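Local coordinates for protein yxeP (Bacillus subtilis, PDB 1YSJ) that probably deacetylates N-acetylcysteine to cysteine and acetate with a dinuclear metal centre, serving the breakdown of S-(2-succino)cysteine as a sulfur source, at residues P316-D321 with G360-M365; S176-M181 with E349-Y354. The protein carries 1 engineered substitution. One frame throughout, in Å; residues are numbered along the deposited sequence.

Contact 1 of 2, residues P316-D321 with G360-M365; sequences PSVQND and GFFVWM
The carboxamide of N320 lies against the backbone of F362 and bonds to it at both ends. OD1 of N320 accepts from the F362 N at 2.8 Å, the donor standing above the amide's carbonyl plane rather than on a lone pair, while ND2 of N320 gives a hydrogen to F362 O at 2.9 Å, on a lone pair of that oxygen. CG of N320 is turned anti to its own carbonyl carbon (chi1 -72°), which carries the amide over to strand 360-365. On the same side chain, CB sits over one face of the F361 ring, 4.0 Å from its centroid, a CH-pi contact. At that ring's edge, D321 O comes within 3.2 Å of F361 CD1. A nearly straight bond of 2.9 Å from D321 N to G360 O adds a backbone tie, and a water joins Q319 O to G360 N. V318 CG1 meets F362 CB at 3.8 Å, the two side chains crossing at about a right angle. Farther out, ND2 of N320 also bonds to K195 O, a second partner that probably helps hold the amide's rotation; the N320 backbone pairs with G197. The two strands run at 107° to each other, so they form no regular ladder. With two backbone partners on F362 and one on K195, the buried amide has both its oxygen and its nitrogen engaged, which should restrict any flip of the group.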
ATOM      1  N   PRO A 316      -6.633 -15.702 -22.371  1.00 36.76           N
ATOM      2  CA  PRO A 316      -6.323 -15.290 -23.741  1.00 35.83           C
ATOM      3  C   PRO A 316      -7.441 -14.413 -24.312  1.00 36.48           C
ATOM      4  O   PRO A 316      -8.515 -14.302 -23.717  1.00 37.58           O
ATOM      5  CB  PRO A 316      -6.261 -16.621 -24.502  1.00 34.81           C
ATOM      6  CG  PRO A 316      -7.100 -17.553 -23.701  1.00 33.45           C
ATOM      7  CD  PRO A 316      -6.886 -17.154 -22.279  1.00 35.46           C
ATOM      8  N   SER A 317      -7.182 -13.798 -25.457  1.00 36.73           N
ATOM      9  CA  SER A 317      -8.178 -12.988 -26.142  1.00 38.35           C
ATOM     10  C   SER A 317      -9.229 -13.845 -26.863  1.00 38.28           C
ATOM     11  O   SER A 317      -8.908 -14.915 -27.389  1.00 36.97           O
ATOM     12  CB  SER A 317      -7.477 -12.082 -27.148  1.00 38.30           C
ATOM     13  OG  SER A 317      -8.397 -11.203 -27.750  1.00 45.92           O
ATOM     14  N   VAL A 318     -10.477 -13.373 -26.879  1.00 38.54           N
ATOM     15  CA  VAL A 318     -11.530 -13.996 -27.688  1.00 37.47           C
ATOM     16  C   VAL A 318     -11.222 -13.724 -29.163  1.00 38.87           C
ATOM     17  O   VAL A 318     -11.325 -12.584 -29.631  1.00 38.30           O
ATOM     18  CB  VAL A 318     -12.962 -13.515 -27.305  1.00 38.29           C
ATOM     19  CG1 VAL A 318     -14.008 -14.046 -28.297  1.00 31.91           C
ATOM     20  CG2 VAL A 318     -13.319 -13.944 -25.888  1.00 33.80           C
ATOM     21  N   GLN A 319     -10.838 -14.781 -29.875  0.50 38.89           N
ATOM     22  CA  GLN A 319     -10.424 -14.697 -31.274  0.50 39.02           C
ATOM     23  C   GLN A 319     -11.407 -15.463 -32.160  0.50 38.42           C
ATOM     24  O   GLN A 319     -11.540 -16.681 -32.036  0.50 38.22           O
ATOM     25  CB  GLN A 319      -9.011 -15.275 -31.430  0.50 39.52           C
ATOM     26  CG  GLN A 319      -8.381 -15.089 -32.807  0.50 39.54           C
ATOM     27  CD  GLN A 319      -7.577 -13.810 -32.927  0.50 39.02           C
ATOM     28  OE1 GLN A 319      -7.251 -13.169 -31.928  0.50 41.22           O
ATOM     29  NE2 GLN A 319      -7.242 -13.438 -34.156  0.50 41.14           N
ATOM     30  N   ASN A 320     -12.088 -14.747 -33.053  1.00 38.48           N
ATOM     31  CA  ASN A 320     -13.081 -15.357 -33.945  1.00 38.11           C
ATOM     32  C   ASN A 320     -12.493 -15.875 -35.261  1.00 39.08           C
ATOM     33  O   ASN A 320     -11.777 -15.155 -35.963  1.00 35.75           O
ATOM     34  CB  ASN A 320     -14.252 -14.399 -34.201  1.00 37.67           C
ATOM     35  CG  ASN A 320     -15.157 -14.236 -32.985  1.00 35.68           C
ATOM     36  OD1 ASN A 320     -15.232 -15.113 -32.129  1.00 36.76           O
ATOM     37  ND2 ASN A 320     -15.852 -13.109 -32.910  1.00 29.36           N
ATOM     38  N   ASP A 321     -12.801 -17.135 -35.573  1.00 40.81           N
ATOM     39  CA  ASP A 321     -12.327 -17.798 -36.791  1.00 41.71           C
ATOM     40  C   ASP A 321     -13.110 -17.298 -38.000  1.00 41.94           C
ATOM     41  O   ASP A 321     -14.340 -17.355 -38.017  1.00 41.30           O
ATOM     42  CB  ASP A 321     -12.472 -19.320 -36.661  1.00 42.00           C
ATOM     43  CG  ASP A 321     -11.554 -20.089 -37.602  1.00 46.90           C
ATOM     44  OD1 ASP A 321     -11.622 -19.882 -38.837  1.00 49.51           O
ATOM     45  OD2 ASP A 321     -10.764 -20.921 -37.103  1.00 51.53           O
ATOM     46  N   GLY A 360     -13.590 -21.311 -33.352  1.00 46.84           N
ATOM     47  CA  GLY A 360     -14.791 -20.802 -32.696  1.00 45.33           C
ATOM     48  C   GLY A 360     -15.262 -19.446 -33.177  1.00 45.22           C
ATOM     49  O   GLY A 360     -14.503 -18.696 -33.795  1.00 45.96           O
ATOM     50  N   PHE A 361     -16.522 -19.137 -32.884  1.00 44.42           N
ATOM     51  CA  PHE A 361     -17.093 -17.832 -33.190  1.00 43.71           C
ATOM     52  C   PHE A 361     -18.004 -17.329 -32.065  1.00 43.26           C
ATOM     53  O   PHE A 361     -18.917 -18.027 -31.625  1.00 43.44           O
ATOM     54  CB  PHE A 361     -17.851 -17.872 -34.519  1.00 43.35           C
ATOM     55  CG  PHE A 361     -17.793 -16.586 -35.286  1.00 44.02           C
ATOM     56  CD1 PHE A 361     -16.752 -16.341 -36.181  1.00 42.82           C
ATOM     57  CD2 PHE A 361     -18.773 -15.613 -35.116  1.00 45.96           C
ATOM     58  CE1 PHE A 361     -16.687 -15.150 -36.896  1.00 41.02           C
ATOM     59  CE2 PHE A 361     -18.715 -14.410 -35.829  1.00 45.42           C
ATOM     60  CZ  PHE A 361     -17.671 -14.181 -36.718  1.00 43.04           C
ATOM     61  N   PHE A 362     -17.749 -16.103 -31.623  1.00 42.44           N
ATOM     62  CA  PHE A 362     -18.478 -15.486 -30.527  1.00 41.72           C
ATOM     63  C   PHE A 362     -19.111 -14.189 -31.020  1.00 41.06           C
ATOM     64  O   PHE A 362     -18.423 -13.330 -31.574  1.00 41.10           O
ATOM     65  CB  PHE A 362     -17.502 -15.206 -29.381  1.00 43.38           C
ATOM     66  CG  PHE A 362     -18.160 -14.898 -28.062  1.00 42.26           C
ATOM     67  CD1 PHE A 362     -18.669 -15.921 -27.266  1.00 46.07           C
ATOM     68  CD2 PHE A 362     -18.230 -13.589 -27.598  1.00 44.54           C
ATOM     69  CE1 PHE A 362     -19.259 -15.641 -26.031  1.00 47.30           C
ATOM     70  CE2 PHE A 362     -18.817 -13.293 -26.365  1.00 46.77           C
ATOM     71  CZ  PHE A 362     -19.329 -14.319 -25.582  1.00 47.69           C
ATOM     72  N   VAL A 363     -20.417 -14.045 -30.821  1.00 40.48           N
ATOM     73  CA  VAL A 363     -21.136 -12.870 -31.333  1.00 40.49           C
ATOM     74  C   VAL A 363     -21.780 -12.008 -30.242  1.00 41.50           C
ATOM     75  O   VAL A 363     -22.072 -12.493 -29.143  1.00 39.64           O
ATOM     76  CB  VAL A 363     -22.218 -13.259 -32.377  1.00 40.13           C
ATOM     77  CG1 VAL A 363     -21.584 -13.892 -33.600  1.00 38.52           C
ATOM     78  CG2 VAL A 363     -23.278 -14.183 -31.768  1.00 37.94           C
ATOM     79  N   TRP A 364     -21.995 -10.730 -30.560  1.00 41.92           N
ATOM     80  CA  TRP A 364     -22.816  -9.857 -29.726  1.00 42.28           C
ATOM     81  C   TRP A 364     -24.287 -10.085 -30.054  1.00 42.75           C
ATOM     82  O   TRP A 364     -24.669 -10.100 -31.224  1.00 43.24           O
ATOM     83  CB  TRP A 364     -22.495  -8.375 -29.951  1.00 41.08           C
ATOM     84  CG  TRP A 364     -21.094  -7.899 -29.613  1.00 44.16           C
ATOM     85  CD1 TRP A 364     -20.365  -6.970 -30.308  1.00 43.28           C
ATOM     86  CD2 TRP A 364     -20.272  -8.293 -28.497  1.00 43.78           C
ATOM     87  NE1 TRP A 364     -19.146  -6.768 -29.705  1.00 44.15           N
ATOM     88  CE2 TRP A 364     -19.059  -7.567 -28.596  1.00 43.78           C
ATOM     89  CE3 TRP A 364     -20.438  -9.185 -27.431  1.00 40.40           C
ATOM     90  CZ2 TRP A 364     -18.022  -7.705 -27.666  1.00 39.80           C
ATOM     91  CZ3 TRP A 364     -19.402  -9.328 -26.510  1.00 43.03           C
ATOM     92  CH2 TRP A 364     -18.209  -8.589 -26.636  1.00 42.90           C
HETATM   93  N   MSE A 365     -25.107 -10.259 -29.022  1.00 42.99           N
HETATM   94  CA  MSE A 365     -26.552 -10.324 -29.197  1.00 43.43           C
HETATM   95  C   MSE A 365     -27.177  -9.013 -28.716  1.00 43.43           C
HETATM   96  O   MSE A 365     -27.161  -8.716 -27.519  1.00 43.65           O
HETATM   97  CB  MSE A 365     -27.126 -11.520 -28.429  1.00 45.05           C
HETATM   98  CG  MSE A 365     -28.607 -11.827 -28.702  1.00 46.34           C
HETATM   99 SE   MSE A 365     -29.050 -12.185 -30.585  1.00 55.83          SE
HETATM  100  CE  MSE A 365     -27.773 -13.663 -30.973  1.00 43.06           C
TER
HETATM  101  O   HOH W   1     -11.144 -19.531 -33.080  1.00 47.80           O

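Contact 2 of 2, residues S176-M181 with E349-Y354; sequences SAIFGM and EDFALY
I178 reaches from strand 176-181 between two aromatic side chains, F351 and Y354, and touches both. Its CG1 lies 3.7 Å from CE1 of F351, the two side chains sliding past each other in opposite directions. CD1 of I178 instead comes over a face of the Y354 ring, 3.9 Å from the centroid and displaced toward the rim, a CH-pi contact in which the side chains cross at about a right angle. Meanwhile CG2 of I178 is close to both, 3.9 Å from F351 CZ and equally near Y354 CB. F351 projects with CG anti to its backbone N (chi1 -177°), a setting that brings the far end of the ring to the strand: CZ meets I178 O near the ring plane at 3.6 Å, and the backbone at F179 and G180 borders CE1 and CZ. G180, lacking a side chain, lets the ring come this close. At the start of the helical turn, E349 OE2 caps F351 N at 2.8 Å, and the same carboxylate forms a salt bridge with R95. The phenol of Y354 ends on Q154 through OH, and its ring also touches helix 162-168. On the opposite side of the strand, F179 and M181 pack on helix 384-402. This is the alpha/beta layering of the M20 peptidase catalytic domain, a short helix laid on a central strand of the mixed sheet.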
ATOM      1  N   SER A 176     -15.632 -30.005 -33.535  1.00 41.65           N
ATOM      2  CA  SER A 176     -14.971 -29.283 -34.621  1.00 40.24           C
ATOM      3  C   SER A 176     -15.013 -27.770 -34.457  1.00 40.66           C
ATOM      4  O   SER A 176     -14.079 -27.075 -34.851  1.00 41.26           O
ATOM      5  CB  SER A 176     -15.599 -29.651 -35.969  1.00 39.37           C
ATOM      6  OG  SER A 176     -15.417 -31.022 -36.259  1.00 40.80           O
ATOM      7  N   ALA A 177     -16.109 -27.264 -33.897  1.00 41.81           N
ATOM      8  CA  ALA A 177     -16.313 -25.825 -33.747  1.00 41.11           C
ATOM      9  C   ALA A 177     -17.159 -25.507 -32.532  1.00 40.40           C
ATOM     10  O   ALA A 177     -17.983 -26.317 -32.119  1.00 40.61           O
ATOM     11  CB  ALA A 177     -16.960 -25.254 -34.992  1.00 41.41           C
ATOM     12  N   ILE A 178     -16.953 -24.319 -31.970  1.00 41.56           N
ATOM     13  CA  ILE A 178     -17.722 -23.855 -30.817  1.00 41.02           C
ATOM     14  C   ILE A 178     -18.255 -22.435 -31.018  1.00 43.40           C
ATOM     15  O   ILE A 178     -17.553 -21.545 -31.516  1.00 42.29           O
ATOM     16  CB  ILE A 178     -16.921 -23.966 -29.483  1.00 42.29           C
ATOM     17  CG1 ILE A 178     -17.832 -23.649 -28.285  1.00 39.76           C
ATOM     18  CG2 ILE A 178     -15.651 -23.080 -29.514  1.00 38.11           C
ATOM     19  CD1 ILE A 178     -17.395 -24.269 -26.978  1.00 42.07           C
ATOM     20  N   PHE A 179     -19.505 -22.231 -30.618  1.00 44.51           N
ATOM     21  CA  PHE A 179     -20.163 -20.953 -30.821  1.00 44.73           C
ATOM     22  C   PHE A 179     -20.796 -20.442 -29.536  1.00 45.72           C
ATOM     23  O   PHE A 179     -21.243 -21.223 -28.694  1.00 44.86           O
ATOM     24  CB  PHE A 179     -21.181 -21.063 -31.958  1.00 44.06           C
ATOM     25  CG  PHE A 179     -20.599 -21.630 -33.219  1.00 43.33           C
ATOM     26  CD1 PHE A 179     -20.735 -22.985 -33.517  1.00 40.59           C
ATOM     27  CD2 PHE A 179     -19.876 -20.822 -34.088  1.00 40.25           C
ATOM     28  CE1 PHE A 179     -20.176 -23.518 -34.678  1.00 39.32           C
ATOM     29  CE2 PHE A 179     -19.312 -21.347 -35.252  1.00 41.22           C
ATOM     30  CZ  PHE A 179     -19.462 -22.694 -35.546  1.00 37.77           C
ATOM     31  N   GLY A 180     -20.813 -19.122 -29.391  1.00 45.06           N
ATOM     32  CA  GLY A 180     -21.324 -18.495 -28.186  1.00 45.60           C
ATOM     33  C   GLY A 180     -21.793 -17.082 -28.439  1.00 45.79           C
ATOM     34  O   GLY A 180     -21.576 -16.520 -29.511  1.00 46.21           O
HETATM   35  N   MSE A 181     -22.453 -16.512 -27.443  1.00 46.40           N
HETATM   36  CA  MSE A 181     -22.911 -15.148 -27.536  1.00 49.74           C
HETATM   37  C   MSE A 181     -22.647 -14.424 -26.234  1.00 46.26           C
HETATM   38  O   MSE A 181     -22.469 -15.045 -25.182  1.00 43.29           O
HETATM   39  CB  MSE A 181     -24.410 -15.103 -27.851  1.00 48.57           C
HETATM   40  CG  MSE A 181     -25.299 -14.849 -26.639  1.00 53.34           C
HETATM   41 SE   MSE A 181     -27.183 -15.095 -26.990  1.00 63.58          SE
HETATM   42  CE  MSE A 181     -27.314 -16.920 -26.483  1.00 59.56           C
ATOM     43  N   GLU A 349     -13.434 -12.951 -21.502  1.00 48.81           N
ATOM     44  CA  GLU A 349     -14.437 -14.001 -21.466  1.00 47.30           C
ATOM     45  C   GLU A 349     -13.717 -15.342 -21.530  1.00 45.99           C
ATOM     46  O   GLU A 349     -12.810 -15.519 -22.343  1.00 45.67           O
ATOM     47  CB  GLU A 349     -15.405 -13.841 -22.641  1.00 45.85           C
ATOM     48  CG  GLU A 349     -16.890 -13.825 -22.252  1.00 47.01           C
ATOM     49  CD  GLU A 349     -17.480 -15.213 -22.008  1.00 54.44           C
ATOM     50  OE1 GLU A 349     -18.713 -15.306 -21.810  1.00 59.43           O
ATOM     51  OE2 GLU A 349     -16.728 -16.212 -22.013  1.00 53.37           O
ATOM     52  N   ASP A 350     -14.108 -16.285 -20.675  1.00 45.48           N
ATOM     53  CA  ASP A 350     -13.410 -17.572 -20.643  1.00 44.31           C
ATOM     54  C   ASP A 350     -13.765 -18.488 -21.819  1.00 43.69           C
ATOM     55  O   ASP A 350     -13.157 -19.544 -21.992  1.00 42.77           O
ATOM     56  CB  ASP A 350     -13.481 -18.260 -19.265  1.00 44.86           C
ATOM     57  CG  ASP A 350     -14.836 -18.870 -18.943  1.00 46.86           C
ATOM     58  OD1 ASP A 350     -15.857 -18.594 -19.615  1.00 51.36           O
ATOM     59  OD2 ASP A 350     -14.869 -19.652 -17.972  1.00 51.94           O
ATOM     60  N   PHE A 351     -14.711 -18.041 -22.646  1.00 41.92           N
ATOM     61  CA  PHE A 351     -14.981 -18.658 -23.942  1.00 42.48           C
ATOM     62  C   PHE A 351     -13.705 -18.715 -24.791  1.00 43.37           C
ATOM     63  O   PHE A 351     -13.543 -19.615 -25.618  1.00 42.94           O
ATOM     64  CB  PHE A 351     -16.089 -17.891 -24.680  1.00 41.86           C
ATOM     65  CG  PHE A 351     -16.492 -18.506 -25.995  1.00 39.99           C
ATOM     66  CD1 PHE A 351     -17.436 -19.522 -26.040  1.00 37.64           C
ATOM     67  CD2 PHE A 351     -15.927 -18.062 -27.191  1.00 41.86           C
ATOM     68  CE1 PHE A 351     -17.812 -20.097 -27.257  1.00 36.11           C
ATOM     69  CE2 PHE A 351     -16.296 -18.636 -28.417  1.00 37.02           C
ATOM     70  CZ  PHE A 351     -17.240 -19.654 -28.444  1.00 35.26           C
ATOM     71  N   ALA A 352     -12.803 -17.756 -24.566  1.00 43.58           N
ATOM     72  CA  ALA A 352     -11.509 -17.681 -25.262  1.00 43.05           C
ATOM     73  C   ALA A 352     -10.650 -18.927 -25.058  1.00 43.42           C
ATOM     74  O   ALA A 352      -9.892 -19.318 -25.946  1.00 42.41           O
ATOM     75  CB  ALA A 352     -10.749 -16.447 -24.822  1.00 42.71           C
ATOM     76  N   LEU A 353     -10.776 -19.540 -23.882  1.00 44.42           N
ATOM     77  CA  LEU A 353     -10.080 -20.785 -23.566  1.00 43.88           C
ATOM     78  C   LEU A 353     -10.473 -21.924 -24.514  1.00 42.98           C
ATOM     79  O   LEU A 353      -9.625 -22.728 -24.902  1.00 42.28           O
ATOM     80  CB  LEU A 353     -10.329 -21.190 -22.110  1.00 42.97           C
ATOM     81  CG  LEU A 353      -9.549 -20.469 -21.008  1.00 44.18           C
ATOM     82  CD1 LEU A 353     -10.012 -20.969 -19.655  1.00 42.25           C
ATOM     83  CD2 LEU A 353      -8.036 -20.652 -21.152  1.00 40.37           C
ATOM     84  N   TYR A 354     -11.751 -21.981 -24.888  1.00 41.59           N
ATOM     85  CA  TYR A 354     -12.214 -22.948 -25.883  1.00 42.98           C
ATOM     86  C   TYR A 354     -11.531 -22.737 -27.230  1.00 42.67           C
ATOM     87  O   TYR A 354     -11.108 -23.694 -27.871  1.00 42.90           O
ATOM     88  CB  TYR A 354     -13.731 -22.865 -26.078  1.00 42.44           C
ATOM     89  CG  TYR A 354     -14.566 -23.161 -24.854  1.00 41.82           C
ATOM     90  CD1 TYR A 354     -15.527 -22.254 -24.419  1.00 43.11           C
ATOM     91  CD2 TYR A 354     -14.415 -24.354 -24.144  1.00 42.53           C
ATOM     92  CE1 TYR A 354     -16.308 -22.515 -23.311  1.00 46.92           C
ATOM     93  CE2 TYR A 354     -15.195 -24.630 -23.027  1.00 39.74           C
ATOM     94  CZ  TYR A 354     -16.139 -23.705 -22.619  1.00 44.37           C
ATOM     95  OH  TYR A 354     -16.919 -23.954 -21.516  1.00 44.33           O
TER

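How the contacts relate
Contacts 1 and 2, with centres 7 Å apart, both reach the mixed sheet, through 360-365 and 176-181 respectively; strands 360-366 and 175-184 are parallel neighbours in it. Probable hydrogen bonds from F361 N to I178 O and from V363 N to G180 O, each 3.0 Å, join the contacts directly. Helix 351-355 leads along the chain to strand 360-366, and the rings of F351 and F362 meet with their planes at about 40°. The metal site lies beyond this core: the F362 side chain is about 7 Å from a nickel ion and about 4 Å from that of H182, a nickel ligand just after segment 176-181; the F351 side chain is about 10 Å from a nickel ion.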